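Local coordinates for protein hypothetical methylmalonyl-CoA decarboxylase alpha subunit (Sulfolobus tokodaii, PDB 1X0U) that belongs to the carboxyl transferase family of the ClpP/crotonase clan and assembles as six copies of a chain built around two similarly ordered mixed beta-sheets, at residues A[18-21]-A[22-25]; A[29-32]-A[33-37]; A[8-11]-A[12-15]; A[105-108]-A[109-113]; A[114-117]-A[118-122]. All blocks are in the same frame, centred on the assembly; numbering follows the deposited sequence.

Interaction 1 of 5, residues A[18-21]-A[22-25]; sequences LKEK and AYKG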
loop_
_atom_site.group_PDB
_atom_site.type_symbol
_atom_site.label_atom_id
_atom_site.label_comp_id
_atom_site.label_asym_id
_atom_site.label_seq_id
_atom_site.Cartn_x
_atom_site.Cartn_y
_atom_site.Cartn_z
ATOM N N LEU A 18 42.031 -23.950 -18.263
ATOM C CA LEU A 18 41.473 -22.664 -18.676
ATOM C C LEU A 18 41.282 -21.727 -17.487
ATOM O O LEU A 18 41.601 -20.538 -17.568
ATOM C CB LEU A 18 40.137 -22.852 -19.404
ATOM C CG LEU A 18 40.162 -23.489 -20.800
ATOM C CD1 LEU A 18 38.770 -23.401 -21.410
ATOM C CD2 LEU A 18 41.176 -22.774 -21.699
ATOM N N LYS A 19 40.753 -22.263 -16.388
ATOM C CA LYS A 19 40.542 -21.464 -15.189
ATOM C C LYS A 19 41.866 -20.978 -14.613
ATOM O O LYS A 19 41.991 -19.819 -14.217
ATOM C CB LYS A 19 39.768 -22.264 -14.144
ATOM C CG LYS A 19 38.271 -22.211 -14.370
ATOM C CD LYS A 19 37.507 -22.938 -13.297
ATOM C CE LYS A 19 36.011 -22.711 -13.471
ATOM N NZ LYS A 19 35.233 -23.390 -12.403
ATOM N N GLU A 20 42.852 -21.868 -14.572
ATOM C CA GLU A 20 44.171 -21.513 -14.071
ATOM C C GLU A 20 44.742 -20.409 -14.963
ATOM O O GLU A 20 45.504 -19.562 -14.508
ATOM C CB GLU A 20 45.080 -22.746 -14.071
ATOM C CG GLU A 20 44.935 -23.671 -12.837
ATOM C CD GLU A 20 43.491 -24.092 -12.526
ATOM O OE1 GLU A 20 43.249 -25.297 -12.277
ATOM O OE2 GLU A 20 42.595 -23.220 -12.515
ATOM N N LYS A 21 44.352 -20.416 -16.235
ATOM C CA LYS A 21 44.794 -19.395 -17.181
ATOM C C LYS A 21 44.081 -18.077 -16.871
ATOM O O LYS A 21 44.687 -17.007 -16.867
ATOM C CB LYS A 21 44.454 -19.824 -18.609
ATOM C CG LYS A 21 44.667 -18.744 -19.663
ATOM C CD LYS A 21 44.096 -19.176 -21.011
ATOM C CE LYS A 21 44.184 -18.064 -22.047
ATOM N NZ LYS A 21 45.595 -17.710 -22.367
ATOM N N ALA A 22 42.781 -18.167 -16.618
ATOM C CA ALA A 22 41.973 -16.991 -16.316
ATOM C C ALA A 22 42.430 -16.330 -15.021
ATOM O O ALA A 22 42.479 -15.101 -14.928
ATOM C CB ALA A 22 40.493 -17.378 -16.219
ATOM N N TYR A 23 42.787 -17.145 -14.033
ATOM C CA TYR A 23 43.220 -16.613 -12.748
ATOM C C TYR A 23 44.484 -15.762 -12.826
ATOM O O TYR A 23 44.614 -14.792 -12.089
ATOM C CB TYR A 23 43.405 -17.748 -11.729
ATOM C CG TYR A 23 42.132 -18.523 -11.458
ATOM C CD1 TYR A 23 40.880 -17.961 -11.717
ATOM C CD2 TYR A 23 42.175 -19.816 -10.927
ATOM C CE1 TYR A 23 39.704 -18.663 -11.461
ATOM C CE2 TYR A 23 41.002 -20.526 -10.661
ATOM C CZ TYR A 23 39.772 -19.941 -10.936
ATOM O OH TYR A 23 38.614 -20.642 -10.703
ATOM N N LYS A 24 45.398 -16.108 -13.728
ATOM C CA LYS A 24 46.651 -15.362 -13.887
ATOM C C LYS A 24 46.457 -13.925 -14.362
ATOM O O LYS A 24 47.362 -13.104 -14.249
ATOM C CB LYS A 24 47.582 -16.083 -14.871
ATOM C CG LYS A 24 48.326 -17.282 -14.295
ATOM C CD LYS A 24 49.611 -16.850 -13.591
ATOM C CE LYS A 24 50.339 -18.030 -12.946
ATOM N NZ LYS A 24 49.684 -18.494 -11.682
ATOM N N GLY A 25 45.281 -13.621 -14.895
ATOM C CA GLY A 25 45.034 -12.278 -15.382
ATOM C C GLY A 25 46.055 -11.907 -16.440
ATOM O O GLY A 25 46.240 -12.632 -17.414
#
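Tyr-23 folds its ring back along the last turns of helix 8-23, beside the side chains of Lys-19 and Glu-20. The carbonyl oxygen of Lys-19 sits over one ring face, 3.1 Å from Tyr-23 CG, and accepts the Tyr-23 backbone N-H at 2.8 Å between Tyr-23 N and Lys-19 O. With CG beside its own backbone N (chi1 -61°), the tyrosine points back toward the preceding turn. Its hydroxyl end lies alongside the aliphatic chain of Lys-19, where Tyr-23 OH comes within 3.6 Å of Lys-19 CD. Glu-20, bent at chi2, lies side by side with the ring, its carboxylate plane 17° from the ring plane and Glu-20 OE2 3.6 Å from Tyr-23 CE2. The Ala-22 N to Leu-18 O bond of 2.8 Å belongs to the same helical pattern. After the bond of Tyr-23, Lys-24 N makes only a weak bond to Lys-21 O, 3.3 Å, and Gly-25 leaves helical geometry with positive phi (58°). Farther out, extended Lys-19 carries NZ to Asp-487 and the carbonyl of Val-488 in the second subunit, while Tyr-77 of the same chain covers Ala-22. The lysine thus divides its roles: its methylenes pack against the phenol, and its ammonium is held by polar groups across the subunit boundary.

Interaction 2 of 5, residues A[29-32]-A[33-37]; sequences ERIQ and FQHSK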
loop_
_atom_site.group_PDB
_atom_site.type_symbol
_atom_site.label_atom_id
_atom_site.label_comp_id
_atom_site.label_asym_id
_atom_site.label_seq_id
_atom_site.Cartn_x
_atom_site.Cartn_y
_atom_site.Cartn_z
ATOM N N GLU A 29 54.412 -12.026 -14.921
ATOM C CA GLU A 29 55.287 -10.869 -15.025
ATOM C C GLU A 29 54.582 -9.614 -14.530
ATOM O O GLU A 29 55.141 -8.847 -13.750
ATOM C CB GLU A 29 55.735 -10.698 -16.473
ATOM C CG GLU A 29 56.371 -9.368 -16.806
ATOM C CD GLU A 29 56.941 -9.363 -18.212
ATOM O OE1 GLU A 29 57.367 -8.286 -18.685
ATOM O OE2 GLU A 29 56.969 -10.444 -18.841
ATOM N N ARG A 30 53.347 -9.410 -14.968
ATOM C CA ARG A 30 52.606 -8.238 -14.536
ATOM C C ARG A 30 52.208 -8.297 -13.062
ATOM O O ARG A 30 52.232 -7.272 -12.380
ATOM C CB ARG A 30 51.364 -8.016 -15.409
ATOM C CG ARG A 30 51.687 -7.514 -16.820
ATOM C CD ARG A 30 50.518 -6.749 -17.426
ATOM N NE ARG A 30 50.811 -6.236 -18.765
ATOM C CZ ARG A 30 50.663 -6.935 -19.888
ATOM N NH1 ARG A 30 50.222 -8.187 -19.850
ATOM N NH2 ARG A 30 50.953 -6.376 -21.056
ATOM N N ILE A 31 51.862 -9.475 -12.550
ATOM C CA ILE A 31 51.482 -9.529 -11.144
ATOM C C ILE A 31 52.711 -9.233 -10.275
ATOM O O ILE A 31 52.597 -8.566 -9.254
ATOM C CB ILE A 31 50.818 -10.893 -10.741
ATOM C CG1 ILE A 31 51.870 -11.931 -10.400
ATOM C CG2 ILE A 31 49.905 -11.390 -11.846
ATOM C CD1 ILE A 31 52.176 -11.993 -8.915
ATOM N N GLN A 32 53.883 -9.704 -10.692
ATOM C CA GLN A 32 55.110 -9.446 -9.934
ATOM C C GLN A 32 55.344 -7.940 -9.953
ATOM O O GLN A 32 55.822 -7.353 -8.991
ATOM C CB GLN A 32 56.310 -10.152 -10.570
ATOM C CG GLN A 32 57.547 -10.104 -9.696
ATOM C CD GLN A 32 58.817 -10.496 -10.426
ATOM O OE1 GLN A 32 59.185 -9.882 -11.434
ATOM N NE2 GLN A 32 59.500 -11.517 -9.915
ATOM N N PHE A 33 54.988 -7.324 -11.072
ATOM C CA PHE A 33 55.122 -5.889 -11.237
ATOM C C PHE A 33 54.168 -5.156 -10.278
ATOM O O PHE A 33 54.512 -4.107 -9.713
ATOM C CB PHE A 33 54.809 -5.527 -12.684
ATOM C CG PHE A 33 54.797 -4.063 -12.946
ATOM C CD1 PHE A 33 55.934 -3.299 -12.720
ATOM C CD2 PHE A 33 53.649 -3.440 -13.420
ATOM C CE1 PHE A 33 55.932 -1.938 -12.970
ATOM C CE2 PHE A 33 53.637 -2.072 -13.675
ATOM C CZ PHE A 33 54.784 -1.319 -13.447
ATOM N N GLN A 34 52.969 -5.713 -10.110
ATOM C CA GLN A 34 51.975 -5.148 -9.209
ATOM C C GLN A 34 52.561 -5.243 -7.805
ATOM O O GLN A 34 52.549 -4.287 -7.034
ATOM C CB GLN A 34 50.676 -5.959 -9.276
ATOM C CG GLN A 34 49.633 -5.518 -8.257
ATOM C CD GLN A 34 48.679 -4.467 -8.787
ATOM O OE1 GLN A 34 49.074 -3.538 -9.496
ATOM N NE2 GLN A 34 47.409 -4.608 -8.434
ATOM N N HIS A 35 53.083 -6.419 -7.492
ATOM C CA HIS A 35 53.695 -6.682 -6.202
ATOM C C HIS A 35 54.886 -5.778 -5.905
ATOM O O HIS A 35 55.076 -5.359 -4.768
ATOM C CB HIS A 35 54.128 -8.148 -6.134
ATOM C CG HIS A 35 52.995 -9.097 -5.907
ATOM N ND1 HIS A 35 53.086 -10.447 -6.175
ATOM C CD2 HIS A 35 51.750 -8.896 -5.411
ATOM C CE1 HIS A 35 51.947 -11.036 -5.853
ATOM N NE2 HIS A 35 51.119 -10.117 -5.388
ATOM N N SER A 36 55.681 -5.469 -6.923
ATOM C CA SER A 36 56.863 -4.637 -6.718
ATOM C C SER A 36 56.533 -3.188 -6.351
ATOM O O SER A 36 57.408 -2.430 -5.937
ATOM C CB SER A 36 57.765 -4.684 -7.958
ATOM O OG SER A 36 57.112 -4.135 -9.094
ATOM N N LYS A 37 55.264 -2.813 -6.498
ATOM C CA LYS A 37 54.807 -1.464 -6.158
ATOM C C LYS A 37 54.281 -1.448 -4.727
ATOM O O LYS A 37 54.068 -0.386 -4.144
ATOM C CB LYS A 37 53.675 -1.024 -7.093
ATOM C CG LYS A 37 54.076 -0.775 -8.543
ATOM C CD LYS A 37 52.837 -0.461 -9.395
ATOM C CE LYS A 37 53.202 -0.066 -10.819
ATOM N NZ LYS A 37 51.988 0.150 -11.659
#
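Ile-31 and His-35 meet along one side of helix 28-35 through an uncommon isoleucine conformation: chi1 of 85° wedges CG1 between the two backbone branches, and chi2 of 94° falls away from a staggered position. CD1 is thereby turned forward along the helix, while His-35, with CG beside its own backbone N, lies alongside and points the same way. The methyl meets the imidazole very closely, at 3.2 Å between Ile-31 CD1 and His-35 CE1, a separation short enough to suggest a strained or imperfectly modelled tip. On the backbone, Ile-31 O lies over one face of the imidazole and takes the His-35 N-H in a fairly straight bond (N-H...O 166°), at 2.8 Å between His-35 N and Ile-31 O. The ring is anchored farther on by His-35 NE2, which bonds to Glu-44. Bonds of the same i to i+4 kind join Gln-34 N to Arg-30 O at 2.9 Å and Ser-36 N to Gln-32 O at 2.8 Å. Gln-34 sends its side chain away from the preceding turn into the protein. There its buried amide is held at both ends, NE2 by Asp-134 and the carbonyl of Leu-40, OE1 by Lys-39, which ties the short helix to the loop that follows it and to the end of strand 129-133. Phe-33 lies on the exposed side, its CB 3.1 Å from Arg-30 O. One turn on from Phe-33, the hydroxyl of Ser-36 reaches back along the backbone, and Ser-36 OG donates to Phe-33 O at 2.7 Å.

Interaction 3 of 5, residues A[8-11]-A[12-15]; sequences VEKL and IEEL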
loop_
_atom_site.group_PDB
_atom_site.type_symbol
_atom_site.label_atom_id
_atom_site.label_comp_id
_atom_site.label_asym_id
_atom_site.label_seq_id
_atom_site.Cartn_x
_atom_site.Cartn_y
_atom_site.Cartn_z
ATOM N N VAL A 8 35.086 -37.089 -21.372
ATOM C CA VAL A 8 34.720 -36.096 -20.369
ATOM C C VAL A 8 35.903 -35.842 -19.432
ATOM O O VAL A 8 36.138 -34.711 -19.007
ATOM C CB VAL A 8 33.490 -36.578 -19.543
ATOM C CG1 VAL A 8 33.760 -37.948 -18.945
ATOM C CG2 VAL A 8 33.165 -35.579 -18.445
ATOM N N GLU A 9 36.643 -36.902 -19.121
ATOM C CA GLU A 9 37.808 -36.802 -18.249
ATOM C C GLU A 9 38.769 -35.749 -18.798
ATOM O O GLU A 9 39.338 -34.955 -18.046
ATOM C CB GLU A 9 38.521 -38.157 -18.148
ATOM C CG GLU A 9 37.711 -39.260 -17.461
ATOM C CD GLU A 9 36.537 -39.781 -18.295
ATOM O OE1 GLU A 9 35.749 -40.591 -17.758
ATOM O OE2 GLU A 9 36.404 -39.394 -19.479
ATOM N N LYS A 10 38.947 -35.751 -20.117
ATOM C CA LYS A 10 39.822 -34.791 -20.782
ATOM C C LYS A 10 39.164 -33.413 -20.762
ATOM O O LYS A 10 39.844 -32.385 -20.698
ATOM C CB LYS A 10 40.071 -35.231 -22.227
ATOM C CG LYS A 10 40.900 -34.270 -23.080
ATOM C CD LYS A 10 42.396 -34.311 -22.748
ATOM C CE LYS A 10 42.781 -33.316 -21.657
ATOM N NZ LYS A 10 42.585 -31.894 -22.075
ATOM N N LEU A 11 37.835 -33.398 -20.813
ATOM C CA LEU A 11 37.094 -32.145 -20.804
ATOM C C LEU A 11 37.287 -31.378 -19.502
ATOM O O LEU A 11 37.501 -30.164 -19.524
ATOM C CB LEU A 11 35.606 -32.407 -21.045
ATOM C CG LEU A 11 35.246 -32.852 -22.464
ATOM C CD1 LEU A 11 33.752 -33.114 -22.553
ATOM C CD2 LEU A 11 35.661 -31.775 -23.457
ATOM N N ILE A 12 37.222 -32.079 -18.373
ATOM C CA ILE A 12 37.409 -31.421 -17.088
ATOM C C ILE A 12 38.859 -30.945 -16.950
ATOM O O ILE A 12 39.109 -29.850 -16.443
ATOM C CB ILE A 12 37.011 -32.342 -15.893
ATOM C CG1 ILE A 12 37.894 -33.582 -15.844
ATOM C CG2 ILE A 12 35.552 -32.765 -16.027
ATOM C CD1 ILE A 12 37.601 -34.498 -14.652
ATOM N N GLU A 13 39.820 -31.741 -17.419
ATOM C CA GLU A 13 41.214 -31.309 -17.336
ATOM C C GLU A 13 41.380 -30.017 -18.139
ATOM O O GLU A 13 42.105 -29.110 -17.716
ATOM C CB GLU A 13 42.176 -32.391 -17.857
ATOM C CG GLU A 13 42.332 -33.601 -16.934
ATOM C CD GLU A 13 43.396 -34.592 -17.420
ATOM O OE1 GLU A 13 43.350 -35.009 -18.602
ATOM O OE2 GLU A 13 44.278 -34.965 -16.612
ATOM N N GLU A 14 40.705 -29.917 -19.285
ATOM C CA GLU A 14 40.798 -28.697 -20.092
ATOM C C GLU A 14 40.241 -27.502 -19.307
ATOM O O GLU A 14 40.791 -26.400 -19.360
ATOM C CB GLU A 14 40.010 -28.819 -21.395
ATOM C CG GLU A 14 40.086 -27.550 -22.239
ATOM C CD GLU A 14 38.992 -27.436 -23.297
ATOM O OE1 GLU A 14 39.139 -26.576 -24.201
ATOM O OE2 GLU A 14 37.986 -28.182 -23.224
ATOM N N LEU A 15 39.137 -27.727 -18.599
ATOM C CA LEU A 15 38.514 -26.670 -17.803
ATOM C C LEU A 15 39.495 -26.156 -16.751
ATOM O O LEU A 15 39.706 -24.946 -16.621
ATOM C CB LEU A 15 37.249 -27.189 -17.110
ATOM C CG LEU A 15 36.650 -26.277 -16.026
ATOM C CD1 LEU A 15 36.367 -24.894 -16.598
ATOM C CD2 LEU A 15 35.375 -26.901 -15.480
HETATM O O HOH W 1 36.301 -28.516 -21.274
#
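A water molecule clamps Leu-11 to Glu-14 across one turn at the start of helix 8-23, giving one hydrogen to Leu-11 O at 2.7 Å and the other to Glu-14 OE2 at 2.6 Å. Leu-11 O also accepts the backbone N-H of Leu-15, so two donors grip this carbonyl. Glu-14 reaches the water with an extended chain whose CG stands opposite its backbone N (chi1 179°). The helical bonds of the same turns include Ile-12 N to Val-8 O at 2.9 Å and Glu-14 N to Lys-10 O at 3.0 Å, whereas the bond from Glu-13 N to Glu-9 O is weak. On another flank Lys-10, bent at three successive torsions, crosses Glu-13 at about a right angle. Its methylene makes the contact, with Lys-10 CE 3.5 Å from Glu-13 OE1, and the charged atoms remain farther apart, NZ to OE1 being 4.7 Å. Apolar packing is lighter. Ile-12 places CG1 between its backbone N and carbonyl carbon (chi1 62°), bringing that carbon tightly to 3.0 Å from Glu-9 O, and its CG2 branch faces CG2 of Val-8 at 4.4 Å. The second subunit borders the helix here: Asn-283 of that chain accepts the Val-8 N-H, its Thr-432 packs on Leu-11, and its Tyr-477 on Glu-14 and Leu-15. The water thus ties the Glu-14 carboxylate to the backbone carbonyl of Leu-11, while Lys-10 and Glu-13, with charged atoms apart, probably attract each other only at longer range.

Interaction 4 of 5, residues A[105-108]-A[109-113]; sequences GSLG and ETHAN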
loop_
_atom_site.group_PDB
_atom_site.type_symbol
_atom_site.label_atom_id
_atom_site.label_comp_id
_atom_site.label_asym_id
_atom_site.label_seq_id
_atom_site.Cartn_x
_atom_site.Cartn_y
_atom_site.Cartn_z
ATOM N N GLY A 105 43.486 -2.341 -15.727
ATOM C CA GLY A 105 42.198 -2.386 -15.052
ATOM C C GLY A 105 41.148 -1.474 -15.670
ATOM O O GLY A 105 40.132 -1.193 -15.045
ATOM N N SER A 106 41.381 -1.020 -16.899
ATOM C CA SER A 106 40.453 -0.128 -17.590
ATOM C C SER A 106 39.016 -0.652 -17.594
ATOM O O SER A 106 38.783 -1.859 -17.549
ATOM C CB SER A 106 40.926 0.122 -19.025
ATOM O OG SER A 106 41.037 -1.085 -19.756
ATOM N N LEU A 107 38.057 0.269 -17.656
ATOM C CA LEU A 107 36.646 -0.104 -17.631
ATOM C C LEU A 107 36.072 -0.481 -19.000
ATOM O O LEU A 107 35.647 0.389 -19.763
ATOM C CB LEU A 107 35.809 1.033 -17.038
ATOM C CG LEU A 107 34.413 0.588 -16.599
ATOM C CD1 LEU A 107 34.430 0.371 -15.093
ATOM C CD2 LEU A 107 33.369 1.629 -16.965
ATOM N N GLY A 108 36.054 -1.774 -19.302
ATOM C CA GLY A 108 35.508 -2.218 -20.573
ATOM C C GLY A 108 33.994 -2.349 -20.476
ATOM O O GLY A 108 33.443 -2.369 -19.367
ATOM N N GLU A 109 33.319 -2.424 -21.623
ATOM C CA GLU A 109 31.866 -2.566 -21.634
ATOM C C GLU A 109 31.470 -3.838 -20.888
ATOM O O GLU A 109 30.594 -3.810 -20.029
ATOM C CB GLU A 109 31.333 -2.632 -23.073
ATOM C CG GLU A 109 29.803 -2.552 -23.173
ATOM C CD GLU A 109 29.282 -2.895 -24.564
ATOM O OE1 GLU A 109 28.067 -2.745 -24.809
ATOM O OE2 GLU A 109 30.091 -3.327 -25.414
ATOM N N THR A 110 32.110 -4.953 -21.222
ATOM C CA THR A 110 31.824 -6.231 -20.567
ATOM C C THR A 110 32.255 -6.138 -19.099
ATOM O O THR A 110 31.619 -6.709 -18.212
ATOM C CB THR A 110 32.582 -7.391 -21.255
ATOM O OG1 THR A 110 32.186 -7.459 -22.629
ATOM C CG2 THR A 110 32.271 -8.726 -20.576
ATOM N N HIS A 111 33.343 -5.405 -18.873
ATOM C CA HIS A 111 33.905 -5.170 -17.539
ATOM C C HIS A 111 32.838 -4.474 -16.685
ATOM O O HIS A 111 32.578 -4.869 -15.552
ATOM C CB HIS A 111 35.162 -4.300 -17.689
ATOM C CG HIS A 111 35.805 -3.890 -16.401
ATOM N ND1 HIS A 111 37.165 -3.992 -16.195
ATOM C CD2 HIS A 111 35.306 -3.265 -15.307
ATOM C CE1 HIS A 111 37.476 -3.442 -15.035
ATOM N NE2 HIS A 111 36.366 -2.993 -14.476
ATOM N N ALA A 112 32.210 -3.453 -17.252
ATOM C CA ALA A 112 31.161 -2.719 -16.557
ATOM C C ALA A 112 29.941 -3.594 -16.258
ATOM O O ALA A 112 29.442 -3.608 -15.128
ATOM C CB ALA A 112 30.746 -1.506 -17.373
ATOM N N ASN A 113 29.459 -4.327 -17.255
ATOM C CA ASN A 113 28.284 -5.177 -17.043
ATOM C C ASN A 113 28.471 -6.235 -15.953
ATOM O O ASN A 113 27.502 -6.623 -15.294
ATOM C CB ASN A 113 27.847 -5.834 -18.357
ATOM C CG ASN A 113 27.463 -4.806 -19.409
ATOM O OD1 ASN A 113 26.904 -3.760 -19.083
ATOM N ND2 ASN A 113 27.756 -5.098 -20.673
#
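His-111 reaches back from the first turn of helix 109-125 beneath the loop that leads into it, with Gly-108 at the N-cap position. Its CB fits closely under that cap, 3.1 Å from Gly-108 O and equally near Gly-108 N. CG stands opposite the histidine's own backbone N (chi1 176°), directing the ring toward the loop. ND1 passes 3.0 Å from Ser-106 O, but the angle is wrong for a hydrogen bond; its bond goes instead to the carbonyl of Asp-79. CE1 next meets the carbonyls of Ser-106 and Gly-105, the latter at 3.5 Å between His-111 CE1 and Gly-105 O. CD2 touches a methyl of Leu-107, and NE2 bonds to the amide of Gln-98. The ring is thus fixed through both nitrogens while a loop residue covers it: Leu-107 CA makes a CH-pi contact 4.0 Å from the ring centroid and only 7° off its normal. Leu-107 CD2 also reaches the CB of Ala-112. The first helical bond joins Ala-112 N to Gly-108 O at 2.7 Å, and Glu-142 OE1 takes the N-H of Glu-109.

Interaction 5 of 5, residues A[114-117]-A[118-122]; sequences KIVR and AYELA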
loop_
_atom_site.group_PDB
_atom_site.type_symbol
_atom_site.label_atom_id
_atom_site.label_comp_id
_atom_site.label_asym_id
_atom_site.label_seq_id
_atom_site.Cartn_x
_atom_site.Cartn_y
_atom_site.Cartn_z
ATOM N N LYS A 114 29.700 -6.711 -15.760
ATOM C CA LYS A 114 29.944 -7.690 -14.701
ATOM C C LYS A 114 29.722 -7.011 -13.348
ATOM O O LYS A 114 29.129 -7.585 -12.437
ATOM C CB LYS A 114 31.368 -8.232 -14.773
ATOM C CG LYS A 114 31.643 -9.100 -16.006
ATOM C CD LYS A 114 33.057 -9.668 -15.980
ATOM C CE LYS A 114 33.229 -10.654 -14.823
ATOM N NZ LYS A 114 34.639 -11.142 -14.698
ATOM N N ILE A 115 30.201 -5.777 -13.225
ATOM C CA ILE A 115 30.026 -5.028 -11.993
ATOM C C ILE A 115 28.533 -4.745 -11.790
ATOM O O ILE A 115 28.003 -4.929 -10.698
ATOM C CB ILE A 115 30.819 -3.697 -12.033
ATOM C CG1 ILE A 115 32.319 -3.992 -12.075
ATOM C CG2 ILE A 115 30.497 -2.840 -10.808
ATOM C CD1 ILE A 115 33.193 -2.740 -11.987
ATOM N N VAL A 116 27.866 -4.310 -12.855
ATOM C CA VAL A 116 26.434 -3.997 -12.824
ATOM C C VAL A 116 25.647 -5.225 -12.373
ATOM O O VAL A 116 24.732 -5.118 -11.551
ATOM C CB VAL A 116 25.928 -3.550 -14.236
ATOM C CG1 VAL A 116 24.397 -3.536 -14.291
ATOM C CG2 VAL A 116 26.463 -2.164 -14.566
ATOM N N ARG A 117 26.012 -6.387 -12.915
ATOM C CA ARG A 117 25.345 -7.639 -12.579
ATOM C C ARG A 117 25.511 -7.982 -11.100
ATOM O O ARG A 117 24.601 -8.532 -10.483
ATOM C CB ARG A 117 25.886 -8.765 -13.472
ATOM C CG ARG A 117 25.653 -10.184 -12.969
ATOM C CD ARG A 117 24.190 -10.548 -12.792
ATOM N NE ARG A 117 23.450 -10.592 -14.045
ATOM C CZ ARG A 117 22.238 -11.126 -14.170
ATOM N NH1 ARG A 117 21.647 -11.660 -13.108
ATOM N NH2 ARG A 117 21.614 -11.120 -15.349
ATOM N N ALA A 118 26.672 -7.655 -10.535
ATOM C CA ALA A 118 26.927 -7.912 -9.122
ATOM C C ALA A 118 25.987 -7.032 -8.313
ATOM O O ALA A 118 25.347 -7.496 -7.375
ATOM C CB ALA A 118 28.377 -7.586 -8.773
ATOM N N TYR A 119 25.913 -5.755 -8.683
ATOM C CA TYR A 119 25.034 -4.816 -7.997
ATOM C C TYR A 119 23.569 -5.218 -8.108
ATOM O O TYR A 119 22.803 -5.007 -7.168
ATOM C CB TYR A 119 25.193 -3.404 -8.555
ATOM C CG TYR A 119 26.218 -2.564 -7.837
ATOM C CD1 TYR A 119 27.495 -2.398 -8.359
ATOM C CD2 TYR A 119 25.906 -1.922 -6.635
ATOM C CE1 TYR A 119 28.443 -1.608 -7.711
ATOM C CE2 TYR A 119 26.847 -1.129 -5.976
ATOM C CZ TYR A 119 28.115 -0.975 -6.522
ATOM O OH TYR A 119 29.053 -0.179 -5.905
ATOM N N GLU A 120 23.172 -5.782 -9.252
ATOM C CA GLU A 120 21.776 -6.192 -9.433
ATOM C C GLU A 120 21.460 -7.351 -8.504
ATOM O O GLU A 120 20.367 -7.450 -7.972
ATOM C CB GLU A 120 21.496 -6.635 -10.878
ATOM C CG GLU A 120 21.621 -5.562 -11.960
ATOM C CD GLU A 120 21.260 -6.107 -13.346
ATOM O OE1 GLU A 120 21.494 -7.311 -13.590
ATOM O OE2 GLU A 120 20.754 -5.340 -14.189
ATOM N N LEU A 121 22.415 -8.252 -8.331
ATOM C CA LEU A 121 22.191 -9.386 -7.453
ATOM C C LEU A 121 22.166 -8.930 -5.993
ATOM O O LEU A 121 21.285 -9.319 -5.226
ATOM C CB LEU A 121 23.273 -10.442 -7.663
ATOM C CG LEU A 121 23.138 -11.300 -8.924
ATOM C CD1 LEU A 121 24.368 -12.175 -9.115
ATOM C CD2 LEU A 121 21.882 -12.157 -8.805
ATOM N N ALA A 122 23.127 -8.095 -5.621
ATOM C CA ALA A 122 23.202 -7.611 -4.251
ATOM C C ALA A 122 21.943 -6.825 -3.904
ATOM O O ALA A 122 21.495 -6.824 -2.761
ATOM C CB ALA A 122 24.450 -6.736 -4.064
#
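Four successive i to i+4 bonds join residues 114-117 to 118-121 in helix 109-125, the connecting helix of a beta-alpha-beta unit between parallel strands 91-98 and 129-133; the straightest runs from Tyr-119 N to Ile-115 O at 3.0 Å, in the carbonyl plane (N-H...O 165°). Ile-115 and Tyr-119 point the same way, toward Tyr-96 of the sheet. The isoleucine methyl CG2 lies at the tyrosine's edge, in the ring plane, 3.9 Å from Tyr-119 CD1. That branch is opposite the isoleucine's backbone N, while CG1 (chi1 -66°) takes the position beside it. Val-116 and Glu-120 lie on the side facing helix 144-160, where Met-156 touches both. The extended glutamate passes close to the backbone, Glu-120 CG lying 3.2 Å from Val-116 O. Arg-117 curls at chi2 and chi3 until its guanidinium crosses the glutamate chain, the two charged planes standing 77° apart. Its CD also rests 4.0 Å from Leu-121 CD1. Both residues border the second subunit, Arg-117 on Asp-425 and Leu-121 on Met-504 of that chain. The salt bridge to Glu-120 is long and purely electrostatic: OE1 lies above one face of the guanidinium, 3.8 Å from Arg-117 NE, with no N-H aimed at it.

Overall arrangement
Along the chain the order is interaction 3, 1, 2, 4 and 5. Interactions 3 and 1 occupy opposite ends of helix 8-23, with centres about 15 Å apart. Interaction 2 follows on helix 28-35, its centre about 17 Å from that of interaction 1, which it touches where Lys-24 O packs on Ile-31 CG2. Interactions 4 and 5 share helix 109-125, centres about 13 Å apart, one at its N-terminal entry and the other along its middle, within the sheet-containing core. Interactions 1, 3 and 5 all border the second subunit. The N-terminal helix and the core crossover helix thus both contribute to one subunit interface of the six-chain assembly.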